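Local coordinates for protein 3,4-dihydroxy-2-butanone 4-phosphate synthase (Candida albicans, PDB 1TKS) that catalyses the conversion of D-ribulose 5-phosphate to formate and 3,4-dihydroxy-2-butanone 4-phosphate, a step of riboflavin biosynthesis, at residues Glu13-Gly18 against Asp34-Ala39; Ala86-Cys91 against Pro131-Pro136. One frame throughout, in Å; residues are numbered along the deposited sequence.

Contact 1: Glu13-Gly18 against Asp34-Ala39; sequences EAYKNG and DLIMAA
Tyr15, on the last turn of helix 8-16, packs its ring against the backbone of Met37 and Ala38, a buried helix-on-sheet contact with strand 34-38, an inner strand of the mixed four-stranded sheet. The touching is done by the far half of the ring: CE2 lies 3.6 Å from Met37 CA, and CZ lies 3.4 Å from Ala38 N. That nitrogen sits over one ring face, while Met37 CA approaches obliquely. CG of Tyr15 stands anti to the backbone N (chi1 -169°), which carries the ring off the helix to the strand. Tyr15 CE1 rests 3.8 Å from Ala38 CB. Water 1 lies over the centre of the same face, giving a hydrogen to Tyr15 O at 2.8 Å and accepting one from Ala38 N at 2.9 Å; it thus bridges helix end to strand. The helix closes in a Schellman motif whose C-prime residue is Gly18, at positive phi (81°), with Glu19 N bonded to Ala14 O and Gly18 N to Tyr15 O. Beyond this turn Gly18 O meets the tip of Met37, CE, at 3.6 Å, and is also hydrogen-bonded by Lys46 NZ. The Tyr15 hydroxyl, beside the Met37 backbone, is hydrogen-bonded to Ser153 OG of helix 145-155. At the strand's start, Asp34, a probable ribulose 5-phosphate ligand, bonds through OD2 to His145 ND1.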
# COMPACT_ATOMS: atom_id res chain seq x y z
N GLU B 13 -26.50 -9.40 1.79
CA GLU B 13 -26.42 -10.68 2.47
C GLU B 13 -25.04 -11.30 2.28
O GLU B 13 -24.49 -11.88 3.21
CB GLU B 13 -27.51 -11.63 1.96
CG GLU B 13 -28.89 -11.27 2.46
CD GLU B 13 -28.99 -11.34 3.97
OE1 GLU B 13 -29.78 -10.56 4.55
OE2 GLU B 13 -28.29 -12.18 4.58
N ALA B 14 -24.48 -11.16 1.09
CA ALA B 14 -23.15 -11.69 0.82
C ALA B 14 -22.14 -10.94 1.69
O ALA B 14 -21.24 -11.54 2.28
CB ALA B 14 -22.80 -11.52 -0.66
N TYR B 15 -22.31 -9.63 1.76
CA TYR B 15 -21.44 -8.77 2.55
C TYR B 15 -21.56 -9.13 4.03
O TYR B 15 -20.56 -9.17 4.75
CB TYR B 15 -21.83 -7.31 2.28
CG TYR B 15 -20.87 -6.26 2.81
CD1 TYR B 15 -20.96 -5.80 4.12
CD2 TYR B 15 -19.90 -5.70 1.98
CE1 TYR B 15 -20.11 -4.80 4.58
CE2 TYR B 15 -19.05 -4.70 2.43
CZ TYR B 15 -19.16 -4.25 3.74
OH TYR B 15 -18.33 -3.25 4.19
N LYS B 16 -22.78 -9.40 4.48
CA LYS B 16 -22.99 -9.77 5.87
C LYS B 16 -22.30 -11.10 6.19
O LYS B 16 -21.83 -11.32 7.31
CB LYS B 16 -24.49 -9.89 6.15
CG LYS B 16 -24.86 -10.13 7.60
CD LYS B 16 -26.37 -10.30 7.74
CE LYS B 16 -27.11 -9.06 7.27
NZ LYS B 16 -28.59 -9.28 7.20
N ASN B 17 -22.21 -11.97 5.19
CA ASN B 17 -21.59 -13.28 5.35
C ASN B 17 -20.08 -13.25 5.13
O ASN B 17 -19.44 -14.30 4.96
CB ASN B 17 -22.24 -14.29 4.39
CG ASN B 17 -22.37 -15.69 4.99
OD1 ASN B 17 -22.94 -16.59 4.38
ND2 ASN B 17 -21.83 -15.87 6.20
N GLY B 18 -19.50 -12.05 5.13
CA GLY B 18 -18.07 -11.91 4.97
C GLY B 18 -17.49 -11.98 3.57
O GLY B 18 -16.28 -12.18 3.41
N ASP B 34 -13.27 -1.50 -7.23
CA ASP B 34 -12.59 -1.70 -5.96
C ASP B 34 -13.22 -2.86 -5.21
O ASP B 34 -14.43 -3.09 -5.30
CB ASP B 34 -12.69 -0.45 -5.07
CG ASP B 34 -11.79 0.69 -5.53
OD1 ASP B 34 -10.92 0.47 -6.39
OD2 ASP B 34 -11.97 1.81 -5.01
N LEU B 35 -12.40 -3.60 -4.47
CA LEU B 35 -12.90 -4.70 -3.66
C LEU B 35 -13.21 -4.09 -2.29
O LEU B 35 -12.40 -3.34 -1.75
CB LEU B 35 -11.84 -5.79 -3.51
CG LEU B 35 -11.73 -6.74 -4.70
CD1 LEU B 35 -10.53 -7.65 -4.51
CD2 LEU B 35 -13.01 -7.56 -4.81
N ILE B 36 -14.37 -4.42 -1.74
CA ILE B 36 -14.78 -3.91 -0.43
C ILE B 36 -15.45 -5.01 0.39
O ILE B 36 -16.24 -5.79 -0.14
CB ILE B 36 -15.81 -2.76 -0.52
CG1 ILE B 36 -15.32 -1.66 -1.47
CG2 ILE B 36 -16.07 -2.18 0.87
CD1 ILE B 36 -16.25 -0.47 -1.58
N MET B 37 -15.13 -5.07 1.68
CA MET B 37 -15.76 -6.04 2.57
C MET B 37 -15.78 -5.50 3.99
O MET B 37 -15.12 -4.50 4.29
CB MET B 37 -15.06 -7.41 2.53
CG MET B 37 -13.70 -7.52 3.23
SD MET B 37 -13.21 -9.24 3.49
CE MET B 37 -14.20 -9.69 4.89
N ALA B 38 -16.55 -6.15 4.85
CA ALA B 38 -16.67 -5.73 6.25
C ALA B 38 -15.33 -5.81 6.96
O ALA B 38 -14.66 -6.84 6.94
CB ALA B 38 -17.69 -6.61 6.95
N ALA B 39 -14.94 -4.72 7.61
CA ALA B 39 -13.66 -4.67 8.32
C ALA B 39 -13.57 -5.73 9.41
O ALA B 39 -12.52 -6.37 9.58
CB ALA B 39 -13.45 -3.28 8.92
O HOH W 1 -17.94 -8.59 4.03

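Contact 2: Ala86-Cys91 against Pro131-Pro136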
# COMPACT_ATOMS: atom_id res chain seq x y z
N ALA B 86 -8.66 12.52 2.60
CA ALA B 86 -9.35 12.40 3.88
C ALA B 86 -8.75 11.27 4.70
O ALA B 86 -9.43 10.63 5.51
CB ALA B 86 -10.84 12.15 3.64
N TYR B 87 -7.46 11.02 4.49
CA TYR B 87 -6.75 9.97 5.22
C TYR B 87 -6.49 10.42 6.65
O TYR B 87 -6.45 11.62 6.93
CB TYR B 87 -5.38 9.70 4.59
CG TYR B 87 -5.39 9.19 3.18
CD1 TYR B 87 -5.37 10.06 2.09
CD2 TYR B 87 -5.39 7.82 2.92
CE1 TYR B 87 -5.35 9.59 0.79
CE2 TYR B 87 -5.37 7.33 1.62
CZ TYR B 87 -5.35 8.22 0.56
OH TYR B 87 -5.31 7.74 -0.73
N THR B 88 -6.30 9.45 7.54
CA THR B 88 -5.97 9.76 8.93
C THR B 88 -4.55 9.24 9.08
O THR B 88 -4.01 8.64 8.15
CB THR B 88 -6.86 8.98 9.94
OG1 THR B 88 -6.45 7.61 10.00
CG2 THR B 88 -8.31 9.05 9.54
N ILE B 89 -3.94 9.47 10.23
CA ILE B 89 -2.60 8.97 10.48
C ILE B 89 -2.72 7.45 10.39
O ILE B 89 -3.73 6.88 10.80
CB ILE B 89 -2.12 9.37 11.88
CG1 ILE B 89 -2.29 10.87 12.06
CG2 ILE B 89 -0.67 8.96 12.08
CD1 ILE B 89 -2.10 11.35 13.49
N THR B 90 -1.71 6.79 9.84
CA THR B 90 -1.76 5.34 9.71
C THR B 90 -1.60 4.67 11.07
O THR B 90 -1.18 5.31 12.03
CB THR B 90 -0.66 4.83 8.77
OG1 THR B 90 0.61 5.28 9.24
CG2 THR B 90 -0.89 5.37 7.36
N CYS B 91 -1.91 3.38 11.14
CA CYS B 91 -1.82 2.67 12.41
C CYS B 91 -1.72 1.15 12.28
O CYS B 91 -2.03 0.57 11.23
CB CYS B 91 -3.05 2.99 13.27
SG CYS B 91 -4.59 2.29 12.60
N PRO B 131 -6.49 4.23 7.67
CA PRO B 131 -7.90 4.46 7.98
C PRO B 131 -8.40 5.66 7.17
O PRO B 131 -7.64 6.59 6.90
CB PRO B 131 -7.89 4.77 9.49
CG PRO B 131 -6.64 4.09 9.98
CD PRO B 131 -5.65 4.38 8.87
N LEU B 132 -9.68 5.63 6.79
CA LEU B 132 -10.28 6.72 6.03
C LEU B 132 -11.52 7.20 6.77
O LEU B 132 -12.26 6.40 7.32
CB LEU B 132 -10.69 6.24 4.63
CG LEU B 132 -9.59 5.62 3.77
CD1 LEU B 132 -10.13 5.40 2.36
CD2 LEU B 132 -8.38 6.54 3.74
N ARG B 133 -11.73 8.51 6.78
CA ARG B 133 -12.88 9.09 7.48
C ARG B 133 -14.08 9.34 6.58
O ARG B 133 -14.05 10.22 5.72
CB ARG B 133 -12.48 10.39 8.16
CG ARG B 133 -11.44 10.22 9.26
CD ARG B 133 -11.14 11.54 9.96
NE ARG B 133 -12.32 12.00 10.71
CZ ARG B 133 -12.33 13.04 11.52
NH1 ARG B 133 -11.23 13.76 11.71
NH2 ARG B 133 -13.45 13.37 12.16
N ALA B 134 -15.15 8.57 6.78
CA ALA B 134 -16.36 8.73 5.99
C ALA B 134 -17.19 9.87 6.58
O ALA B 134 -17.40 9.93 7.79
CB ALA B 134 -17.17 7.43 6.00
N VAL B 135 -17.67 10.77 5.72
CA VAL B 135 -18.45 11.91 6.19
C VAL B 135 -19.83 11.51 6.70
O VAL B 135 -20.41 10.52 6.25
CB VAL B 135 -18.63 12.98 5.08
CG1 VAL B 135 -17.27 13.45 4.59
CG2 VAL B 135 -19.45 12.43 3.92
N PRO B 136 -20.37 12.27 7.67
CA PRO B 136 -21.70 11.99 8.22
C PRO B 136 -22.71 12.05 7.08
O PRO B 136 -22.67 12.95 6.25
CB PRO B 136 -21.90 13.12 9.22
CG PRO B 136 -20.52 13.39 9.70
CD PRO B 136 -19.71 13.36 8.42
O HOH W 2 -4.74 6.67 6.39
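Tyr87 and Leu132 face each other as one antiparallel non-hydrogen-bonded pair, where the loop before strand 91-93 runs beside strand 129-134. The evidence is the two flanking backbone bonds, Thr88 N to Pro131 O at 3.2 Å and, weaker, Arg133 N to Ala86 O at 3.4 Å. Strand 59-63 pairs with 129-134 in a parallel sheet, and the loop's backbone pairs with the latter at this single bridge. Pro131 O also takes a hydrogen from water 2, which donates to Thr88 O as well. Packing is tightest around Thr88 and where Leu132 meets Tyr87. The Thr88 side chain crosses the Pro131 ring at about a right angle, bringing OG1 to 3.2 Å from Pro131 CB, while its other branch, CG2, presses on Arg133 CG at 3.4 Å. Tyr87 and Leu132 lie side by side, and CD2 of Leu132 meets CD2 of the tyrosine ring obliquely at 3.4 Å. Leu132 also touches Thr146, a probable substrate-binding residue, and Tyr87 packs on Pro126 of the second subunit.

The Ala86 end is looser: this residue is exposed and held by the weak bond, and beyond its packed CG the partly exposed Arg133 chain ends in a long, weak ion pair with Glu64. Thr88 OG1 (chi1 75°) donates to Ile89 O at 2.9 Å from above the carbonyl plane.

How the contacts relate
Contact 1 closes before contact 2 opens along the chain. Their centres lie 19 Å apart on opposite sides of the chain's centre, and their nearest atoms are about 8 Å from each other, with no direct touch. They belong to different sheets: contact 1 to the mixed four-stranded sheet, contact 2 to the parallel pair 59-63 and 129-134. What they share is helix 145-155, which receives Tyr15 and Ile36 from one and Leu132 from the other. Because its first residues, His145 and Thr146, are probable metal and substrate ligands, both contacts border the likely active site; contact 2 additionally reaches the second subunit.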